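Local coordinates for Lmo2445 protein (Listeria monocytogenes EGD-e, PDB 5HZL), which is a secreted internalin-like protein with leucine-rich repeats that binds calcium ions, although its biological function is unknown, at residues L93-E98 and P117-P122; P101-I106 and P122-V127; E145-I150 and M167-L172. All coordinates share one frame; numbering follows the deposited sequence.

Interaction 1: residues L93-E98 and P117-P122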
loop_
_atom_site.group_PDB
_atom_site.type_symbol
_atom_site.label_atom_id
_atom_site.label_comp_id
_atom_site.label_asym_id
_atom_site.label_seq_id
_atom_site.Cartn_x
_atom_site.Cartn_y
_atom_site.Cartn_z
ATOM N N LEU A 93 7.843 -4.568 7.492
ATOM C CA LEU A 93 8.449 -3.445 8.227
ATOM C C LEU A 93 8.181 -3.599 9.729
ATOM O O LEU A 93 7.034 -3.774 10.129
ATOM C CB LEU A 93 7.854 -2.106 7.764
ATOM C CG LEU A 93 8.404 -0.829 8.423
ATOM C CD1 LEU A 93 9.821 -0.499 7.955
ATOM C CD2 LEU A 93 7.502 0.351 8.129
ATOM N N PRO A 94 9.222 -3.510 10.569
ATOM C CA PRO A 94 8.924 -3.647 11.995
ATOM C C PRO A 94 8.221 -2.410 12.588
ATOM O O PRO A 94 8.100 -1.352 11.938
ATOM C CB PRO A 94 10.312 -3.807 12.618
ATOM C CG PRO A 94 11.191 -2.979 11.728
ATOM C CD PRO A 94 10.640 -3.161 10.338
ATOM N N ASP A 95 7.751 -2.584 13.820
ATOM C CA ASP A 95 7.095 -1.538 14.597
ATOM C C ASP A 95 8.248 -0.756 15.245
ATOM O O ASP A 95 8.883 -1.253 16.181
ATOM C CB ASP A 95 6.164 -2.194 15.635
ATOM C CG ASP A 95 5.483 -1.197 16.578
ATOM O OD1 ASP A 95 5.970 -0.056 16.736
ATOM O OD2 ASP A 95 4.458 -1.590 17.187
ATOM N N LEU A 96 8.515 0.448 14.739
ATOM C CA LEU A 96 9.599 1.306 15.238
ATOM C C LEU A 96 9.151 2.437 16.184
ATOM O O LEU A 96 9.922 3.366 16.432
ATOM C CB LEU A 96 10.378 1.901 14.054
ATOM C CG LEU A 96 11.083 0.925 13.103
ATOM C CD1 LEU A 96 11.620 1.649 11.890
ATOM C CD2 LEU A 96 12.207 0.180 13.809
ATOM N N SER A 97 7.933 2.353 16.727
ATOM C CA SER A 97 7.408 3.387 17.646
ATOM C C SER A 97 8.212 3.544 18.940
ATOM O O SER A 97 8.183 4.595 19.567
ATOM C CB SER A 97 5.955 3.093 18.012
ATOM O OG SER A 97 5.832 1.847 18.669
ATOM N N GLU A 98 8.912 2.482 19.321
ATOM C CA GLU A 98 9.742 2.451 20.529
ATOM C C GLU A 98 10.959 3.383 20.285
ATOM O O GLU A 98 11.332 4.192 21.134
ATOM C CB GLU A 98 10.199 0.992 20.784
ATOM C CG GLU A 98 10.661 0.638 22.197
ATOM C CD GLU A 98 9.515 0.561 23.227
ATOM O OE1 GLU A 98 8.326 0.760 22.854
ATOM O OE2 GLU A 98 9.809 0.284 24.427
ATOM N N PRO A 117 2.775 -2.391 9.488
ATOM C CA PRO A 117 1.953 -2.703 10.667
ATOM C C PRO A 117 1.347 -1.523 11.418
ATOM O O PRO A 117 1.786 -0.367 11.271
ATOM C CB PRO A 117 2.945 -3.415 11.598
ATOM C CG PRO A 117 4.232 -2.707 11.327
ATOM C CD PRO A 117 4.209 -2.334 9.852
ATOM N N ASP A 118 0.327 -1.857 12.204
ATOM C CA ASP A 118 -0.354 -0.904 13.050
ATOM C C ASP A 118 0.700 -0.608 14.120
ATOM O O ASP A 118 1.290 -1.521 14.715
ATOM C CB ASP A 118 -1.653 -1.492 13.623
ATOM C CG ASP A 118 -2.730 -1.766 12.533
ATOM O OD1 ASP A 118 -2.750 -1.100 11.461
ATOM O OD2 ASP A 118 -3.592 -2.643 12.767
ATOM N N ALA A 119 0.953 0.677 14.322
ATOM C CA ALA A 119 1.973 1.121 15.250
ATOM C C ALA A 119 1.594 2.449 15.856
ATOM O O ALA A 119 0.968 3.291 15.210
ATOM C CB ALA A 119 3.295 1.245 14.513
ATOM N N ASN A 120 2.020 2.633 17.094
ATOM C CA ASN A 120 1.712 3.824 17.846
ATOM C C ASN A 120 2.608 5.029 17.535
ATOM O O ASN A 120 3.640 5.205 18.155
ATOM C CB ASN A 120 1.787 3.457 19.340
ATOM C CG ASN A 120 1.352 4.584 20.251
ATOM O OD1 ASN A 120 0.572 5.467 19.867
ATOM N ND2 ASN A 120 1.838 4.550 21.476
ATOM N N TYR A 121 2.198 5.851 16.573
ATOM C CA TYR A 121 2.931 7.072 16.199
ATOM C C TYR A 121 1.947 8.251 16.322
ATOM O O TYR A 121 1.291 8.635 15.360
ATOM C CB TYR A 121 3.514 7.027 14.782
ATOM C CG TYR A 121 4.466 5.914 14.447
ATOM C CD1 TYR A 121 5.788 5.947 14.851
ATOM C CD2 TYR A 121 4.061 4.856 13.655
ATOM C CE1 TYR A 121 6.673 4.924 14.507
ATOM C CE2 TYR A 121 4.931 3.839 13.303
ATOM C CZ TYR A 121 6.233 3.877 13.727
ATOM O OH TYR A 121 7.067 2.854 13.351
ATOM N N PRO A 122 1.841 8.825 17.519
ATOM C CA PRO A 122 0.919 9.943 17.759
ATOM C C PRO A 122 1.105 11.155 16.852
ATOM O O PRO A 122 0.121 11.734 16.388
ATOM C CB PRO A 122 1.244 10.363 19.203
ATOM C CG PRO A 122 1.875 9.177 19.827
ATOM C CD PRO A 122 2.612 8.475 18.729
#
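Y121 makes the polar link between L93-E98 and P117-P122. Its OH accepts a hydrogen bond from the backbone N of L96, at 3.1 Å. The bond is bent, with an N-H...O angle of 135°. It is the one hydrogen bond between the two segments. CG of Y121 stands opposite its own carbonyl carbon (chi1 -58°), and this carries the phenol toward L93-E98.

Two side-chain bonds lie within L93-E98. D95 OD1 accepts from S97 N at 3.1 Å, which closes an Asx turn. The same oxygen accepts from S97 OG at 2.7 Å, using the lone pair on the side of OD2. Two donors from one residue thus tie the carboxylate of D95 to S97. D95 O is bonded to the side chain of N73, outside the contact.

The remaining contacts are van der Waals. S97 CB lies 4.0 Å above one face of the Y121 ring, toward its rim. S97 CB also touches the carbonyl O of N120. L96 CB touches Y121 OH at 3.5 Å, while the rest of its chain leads away. A119 CB packs 3.7 Å from D95 OD1. At the far end the P117 ring leans on the L93 backbone, with P117 CD 3.2 Å from L93 O. L93 CB adds a looser apolar contact to the same CD, and its side chain also reaches L69 of helix 66-70.

The two loops run in roughly the same direction, 27° apart, after strands 91-92 and 113-115. They are consistent with equivalent loops of neighbouring leucine-rich repeats. A turn held by its own Asp and Ser gives L93-E98 its shape. The hydroxyl of the buried Y121 gives the N-H of L96 an acceptor in a partly buried, mixed polar and apolar join.

Interaction 2: residues P101-I106 and P122-V127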
loop_
_atom_site.group_PDB
_atom_site.type_symbol
_atom_site.label_atom_id
_atom_site.label_comp_id
_atom_site.label_asym_id
_atom_site.label_seq_id
_atom_site.Cartn_x
_atom_site.Cartn_y
_atom_site.Cartn_z
ATOM N N PRO A 101 9.612 7.856 18.864
ATOM C CA PRO A 101 8.421 8.437 19.494
ATOM C C PRO A 101 7.966 9.791 18.912
ATOM O O PRO A 101 6.782 10.094 18.964
ATOM C CB PRO A 101 8.849 8.602 20.952
ATOM C CG PRO A 101 10.323 8.809 20.874
ATOM C CD PRO A 101 10.796 7.943 19.743
ATOM N N ALA A 102 8.885 10.576 18.351
ATOM C CA ALA A 102 8.563 11.889 17.777
ATOM C C ALA A 102 8.321 11.877 16.261
ATOM O O ALA A 102 8.175 12.938 15.643
ATOM C CB ALA A 102 9.698 12.849 18.098
ATOM N N LEU A 103 8.244 10.686 15.671
ATOM C CA LEU A 103 8.085 10.557 14.226
ATOM C C LEU A 103 6.869 11.298 13.663
ATOM O O LEU A 103 5.758 11.144 14.165
ATOM C CB LEU A 103 8.031 9.080 13.843
ATOM C CG LEU A 103 8.182 8.775 12.352
ATOM C CD1 LEU A 103 9.485 9.348 11.800
ATOM C CD2 LEU A 103 8.127 7.268 12.145
ATOM N N GLU A 104 7.112 12.110 12.632
ATOM C CA GLU A 104 6.068 12.907 11.962
ATOM C C GLU A 104 5.940 12.601 10.481
ATOM O O GLU A 104 4.876 12.826 9.898
ATOM C CB GLU A 104 6.381 14.406 12.048
ATOM C CG GLU A 104 6.554 14.939 13.450
ATOM C CD GLU A 104 6.887 16.424 13.502
ATOM O OE1 GLU A 104 6.877 17.102 12.448
ATOM O OE2 GLU A 104 7.158 16.909 14.630
ATOM N N ASN A 105 7.011 12.084 9.884
ATOM C CA ASN A 105 7.045 11.822 8.470
ATOM C C ASN A 105 7.806 10.570 8.070
ATOM O O ASN A 105 8.927 10.380 8.485
ATOM C CB ASN A 105 7.742 13.024 7.853
ATOM C CG ASN A 105 7.862 12.927 6.362
ATOM O OD1 ASN A 105 7.071 12.254 5.708
ATOM N ND2 ASN A 105 8.857 13.609 5.806
ATOM N N ILE A 106 7.191 9.729 7.247
ATOM C CA ILE A 106 7.825 8.500 6.733
ATOM C C ILE A 106 7.906 8.586 5.202
ATOM O O ILE A 106 6.882 8.685 4.547
ATOM C CB ILE A 106 7.052 7.219 7.118
ATOM C CG1 ILE A 106 7.141 6.997 8.622
ATOM C CG2 ILE A 106 7.608 5.996 6.379
ATOM C CD1 ILE A 106 6.479 5.731 9.122
ATOM N N PRO A 122 1.841 8.825 17.519
ATOM C CA PRO A 122 0.919 9.943 17.759
ATOM C C PRO A 122 1.105 11.155 16.852
ATOM O O PRO A 122 0.121 11.734 16.388
ATOM C CB PRO A 122 1.244 10.363 19.203
ATOM C CG PRO A 122 1.875 9.177 19.827
ATOM C CD PRO A 122 2.612 8.475 18.729
ATOM N N ASN A 123 2.362 11.514 16.606
ATOM C CA ASN A 123 2.718 12.682 15.811
ATOM C C ASN A 123 2.842 12.455 14.315
ATOM O O ASN A 123 3.153 13.394 13.584
ATOM C CB ASN A 123 4.043 13.227 16.336
ATOM C CG ASN A 123 3.997 13.554 17.815
ATOM O OD1 ASN A 123 2.931 13.676 18.407
ATOM N ND2 ASN A 123 5.158 13.708 18.415
ATOM N N LEU A 124 2.593 11.234 13.851
ATOM C CA LEU A 124 2.717 10.939 12.429
ATOM C C LEU A 124 1.688 11.768 11.645
ATOM O O LEU A 124 0.488 11.703 11.901
ATOM C CB LEU A 124 2.582 9.432 12.146
ATOM C CG LEU A 124 3.009 8.987 10.741
ATOM C CD1 LEU A 124 4.481 9.289 10.502
ATOM C CD2 LEU A 124 2.756 7.504 10.535
ATOM N N THR A 125 2.196 12.540 10.695
ATOM C CA THR A 125 1.420 13.449 9.862
ATOM C C THR A 125 1.414 13.077 8.380
ATOM O O THR A 125 0.417 13.316 7.685
ATOM C CB THR A 125 1.998 14.880 10.070
ATOM O OG1 THR A 125 1.616 15.322 11.371
ATOM C CG2 THR A 125 1.478 15.914 9.068
ATOM N N ASN A 126 2.515 12.504 7.903
ATOM C CA ASN A 126 2.637 12.150 6.509
ATOM C C ASN A 126 3.316 10.814 6.305
ATOM O O ASN A 126 4.242 10.487 7.013
ATOM C CB ASN A 126 3.470 13.219 5.825
ATOM C CG ASN A 126 3.680 12.937 4.356
ATOM O OD1 ASN A 126 2.742 12.710 3.613
ATOM N ND2 ASN A 126 4.920 12.945 3.935
ATOM N N VAL A 127 2.879 10.059 5.309
ATOM C CA VAL A 127 3.462 8.757 5.022
ATOM C C VAL A 127 3.457 8.532 3.501
ATOM O O VAL A 127 2.419 8.645 2.884
ATOM C CB VAL A 127 2.706 7.653 5.823
ATOM C CG1 VAL A 127 1.235 7.551 5.431
ATOM C CG2 VAL A 127 3.359 6.299 5.658
HETATM O O HOH W 1 4.921 9.663 16.461
#
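L124 CD1 touches both L103 and I106. It lies 4.2 Å from L103 CG and 4.0 Å from I106 CG1. L103 and L124 run side by side and point the same way, whereas I106 crosses L124 at about a right angle. Further along, I106 CB meets V127 CG2 at 4.1 Å. V127 CG2 is anti to the backbone N of its own residue, and chi1 of 62° leaves CG1 between that N and the carbonyl carbon.

Next come the backbones, which pair as parallel strands at N105 with N126 and I106 with V127. Strands 105-107 and 126-128 are neighbours in the sheet of the leucine-rich-repeat domain. E104 O accepts from both N126 N and T125 N, the latter at 2.8 Å. I106 N returns a bond to N126 O at 3.1 Å.

On the face opposite I106 and V127, N105 and N126 lie side by side. N126 ND2 donates to N105 OD1 at 2.9 Å, but from above the carbonyl plane, 44° out of it. The other end of the N126 amide, OD1, is bonded to S149 on the next strand. Toward the start of the segments, the CB and CG of E104 pass the carbonyl O of N123. A water there donates to P101 O and L103 O and accepts from N123 N, at 3.2 Å.

The chemistry is thus layered. Leucine, isoleucine and valine side chains pack on the inner side, the sheet bonds fix the register, and asparagine amides link strands on the outer face. Before the strands pair, the water bridges backbone groups of the two segments.

Interaction 3: residues E145-I150 and M167-L172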
loop_
_atom_site.group_PDB
_atom_site.type_symbol
_atom_site.label_atom_id
_atom_site.label_comp_id
_atom_site.label_asym_id
_atom_site.label_seq_id
_atom_site.Cartn_x
_atom_site.Cartn_y
_atom_site.Cartn_z
ATOM N N GLU A 145 -3.700 7.824 14.122
ATOM C CA GLU A 145 -4.928 8.618 13.973
ATOM C C GLU A 145 -4.733 10.086 13.557
ATOM O O GLU A 145 -5.678 10.729 13.103
ATOM C CB GLU A 145 -5.786 8.549 15.247
ATOM C CG GLU A 145 -6.448 7.189 15.547
ATOM C CD GLU A 145 -5.506 6.058 15.980
ATOM O OE1 GLU A 145 -4.457 6.328 16.618
ATOM O OE2 GLU A 145 -5.846 4.878 15.707
ATOM N N GLY A 146 -3.518 10.603 13.697
ATOM C CA GLY A 146 -3.211 11.983 13.335
ATOM C C GLY A 146 -2.806 12.234 11.898
ATOM O O GLY A 146 -2.573 13.382 11.538
ATOM N N LEU A 147 -2.722 11.179 11.079
ATOM C CA LEU A 147 -2.338 11.320 9.668
ATOM C C LEU A 147 -3.127 12.356 8.861
ATOM O O LEU A 147 -4.359 12.427 8.952
ATOM C CB LEU A 147 -2.402 9.970 8.949
ATOM C CG LEU A 147 -1.260 8.979 9.204
ATOM C CD1 LEU A 147 -1.591 7.589 8.677
ATOM C CD2 LEU A 147 0.049 9.487 8.598
ATOM N N VAL A 148 -2.392 13.152 8.084
ATOM C CA VAL A 148 -2.971 14.186 7.230
ATOM C C VAL A 148 -2.916 13.753 5.772
ATOM O O VAL A 148 -3.853 14.016 5.026
ATOM C CB VAL A 148 -2.258 15.548 7.407
ATOM C CG1 VAL A 148 -2.789 16.591 6.418
ATOM C CG2 VAL A 148 -2.418 16.017 8.847
ATOM N N SER A 149 -1.831 13.105 5.368
ATOM C CA SER A 149 -1.700 12.655 3.983
ATOM C C SER A 149 -1.010 11.303 3.859
ATOM O O SER A 149 0.037 11.072 4.448
ATOM C CB SER A 149 -0.951 13.684 3.143
ATOM O OG SER A 149 0.354 13.835 3.615
ATOM N N ILE A 150 -1.637 10.442 3.058
ATOM C CA ILE A 150 -1.207 9.087 2.758
ATOM C C ILE A 150 -1.038 8.908 1.261
ATOM O O ILE A 150 -1.945 9.198 0.481
ATOM C CB ILE A 150 -2.283 8.083 3.206
ATOM C CG1 ILE A 150 -2.404 8.102 4.738
ATOM C CG2 ILE A 150 -1.968 6.672 2.706
ATOM C CD1 ILE A 150 -3.536 7.249 5.272
HETATM N N MSE A 167 -11.687 5.628 8.281
HETATM C CA MSE A 167 -12.653 6.573 8.845
HETATM C C MSE A 167 -12.316 6.885 10.275
HETATM O O MSE A 167 -13.115 7.470 11.005
HETATM C CB MSE A 167 -14.027 5.941 8.750
HETATM C CG MSE A 167 -14.474 5.864 7.301
HETATM SE SE MSE A 167 -14.799 7.685 6.632
HETATM C CE MSE A 167 -16.518 8.065 7.528
ATOM N N ASN A 168 -11.107 6.505 10.669
ATOM C CA ASN A 168 -10.580 6.709 12.010
ATOM C C ASN A 168 -9.511 7.840 12.068
ATOM O O ASN A 168 -8.830 7.973 13.084
ATOM C CB ASN A 168 -9.956 5.373 12.484
ATOM C CG ASN A 168 -8.813 4.871 11.561
ATOM O OD1 ASN A 168 -8.819 5.105 10.338
ATOM N ND2 ASN A 168 -7.834 4.166 12.149
HETATM N N MSE A 169 -9.373 8.636 10.995
HETATM C CA MSE A 169 -8.363 9.713 10.901
HETATM C C MSE A 169 -9.016 11.045 10.610
HETATM O O MSE A 169 -9.111 11.448 9.450
HETATM C CB MSE A 169 -7.405 9.308 9.784
HETATM C CG MSE A 169 -6.460 8.203 10.267
HETATM SE SE MSE A 169 -5.368 7.486 8.791
HETATM C CE MSE A 169 -6.736 6.253 8.089
ATOM N N PRO A 170 -9.441 11.761 11.655
ATOM C CA PRO A 170 -10.165 13.033 11.461
ATOM C C PRO A 170 -9.481 14.180 10.717
ATOM O O PRO A 170 -10.172 15.117 10.312
ATOM C CB PRO A 170 -10.530 13.459 12.896
ATOM C CG PRO A 170 -9.547 12.785 13.768
ATOM C CD PRO A 170 -9.209 11.493 13.092
ATOM N N ASN A 171 -8.166 14.125 10.533
ATOM C CA ASN A 171 -7.460 15.209 9.829
ATOM C C ASN A 171 -6.950 14.843 8.454
ATOM O O ASN A 171 -6.386 15.696 7.771
ATOM C CB ASN A 171 -6.340 15.755 10.717
ATOM C CG ASN A 171 -6.880 16.397 11.976
ATOM O OD1 ASN A 171 -7.929 17.045 11.954
ATOM N ND2 ASN A 171 -6.171 16.234 13.074
ATOM N N LEU A 172 -7.178 13.591 8.050
ATOM C CA LEU A 172 -6.754 13.091 6.750
ATOM C C LEU A 172 -7.327 14.015 5.689
ATOM O O LEU A 172 -8.542 14.244 5.653
ATOM C CB LEU A 172 -7.246 11.653 6.549
ATOM C CG LEU A 172 -6.835 10.914 5.271
ATOM C CD1 LEU A 172 -5.325 10.835 5.133
ATOM C CD2 LEU A 172 -7.440 9.522 5.273
#
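N168 meets E145 at the start of the contact. Its carbonyl O lies 3.5 Å from E145 CG, and the two side chains cross at about a right angle. E145 OE2 is hydrogen-bonded to the backbone N of G143, and N168 ND2 remains 4.1 Å from that oxygen, too far for a bond.

M169, a selenomethionine, turns inward. Its CG passes the carbonyl O of E145. Its SE then reaches L147 CD1 at 3.8 Å and I150 CD1 at 4.0 Å. M169 and L147 lie side by side and point the same way, while I150 crosses M169. The first torsion of M169 (chi1 -76°) puts CG trans to the carbonyl carbon, which starts the chain on this course.

P170 follows, with its CD 3.6 Å from E145 O. P170 and N171 are the two central residues of a type I turn from M169 to L172, closed by L172 N to M169 O at 3.2 Å. The carbonyl O of N171 faces the CA and the branches of V148.

L172 ends the walk. Its CG is anti to the backbone N, which sends CD1 back toward 145-150. There CD1 lies 3.5 Å from V148 O and 4.0 Å from I150 CD1. L172 CA makes a CA-H...O contact with the same V148 O. Between these two segments there is packing and one CA-H...O contact, without conventional hydrogen bonds, but V148 goes on to form backbone bonds with D173 and S174.

This fits a leucine-rich repeat, where inward apolar side chains stack from one repeat to the next; here a turn precedes strand 174-176. The turn also leads directly to D173, which binds calcium together with Q194.

Interactions 2 and 3 belong to the same parallel sheet. Strands 126-128 and 149-151 are neighbours in it, and T125 O with V148 N and V127 N with S149 O connect them. L124 packs on L147, so the apolar centres of the two contacts continue into each other. Interaction 1 lies on loops away from the sheet. It touches interaction 2 through Y121 and L103. All three mix buried and exposed residues. Interaction 2 has paired strands and most of the bonds between segments. Interaction 3 is mainly apolar and lies closest to a calcium site. Interaction 1 has one cross-segment bond, to a tyrosine hydroxyl, beside an internally bonded turn.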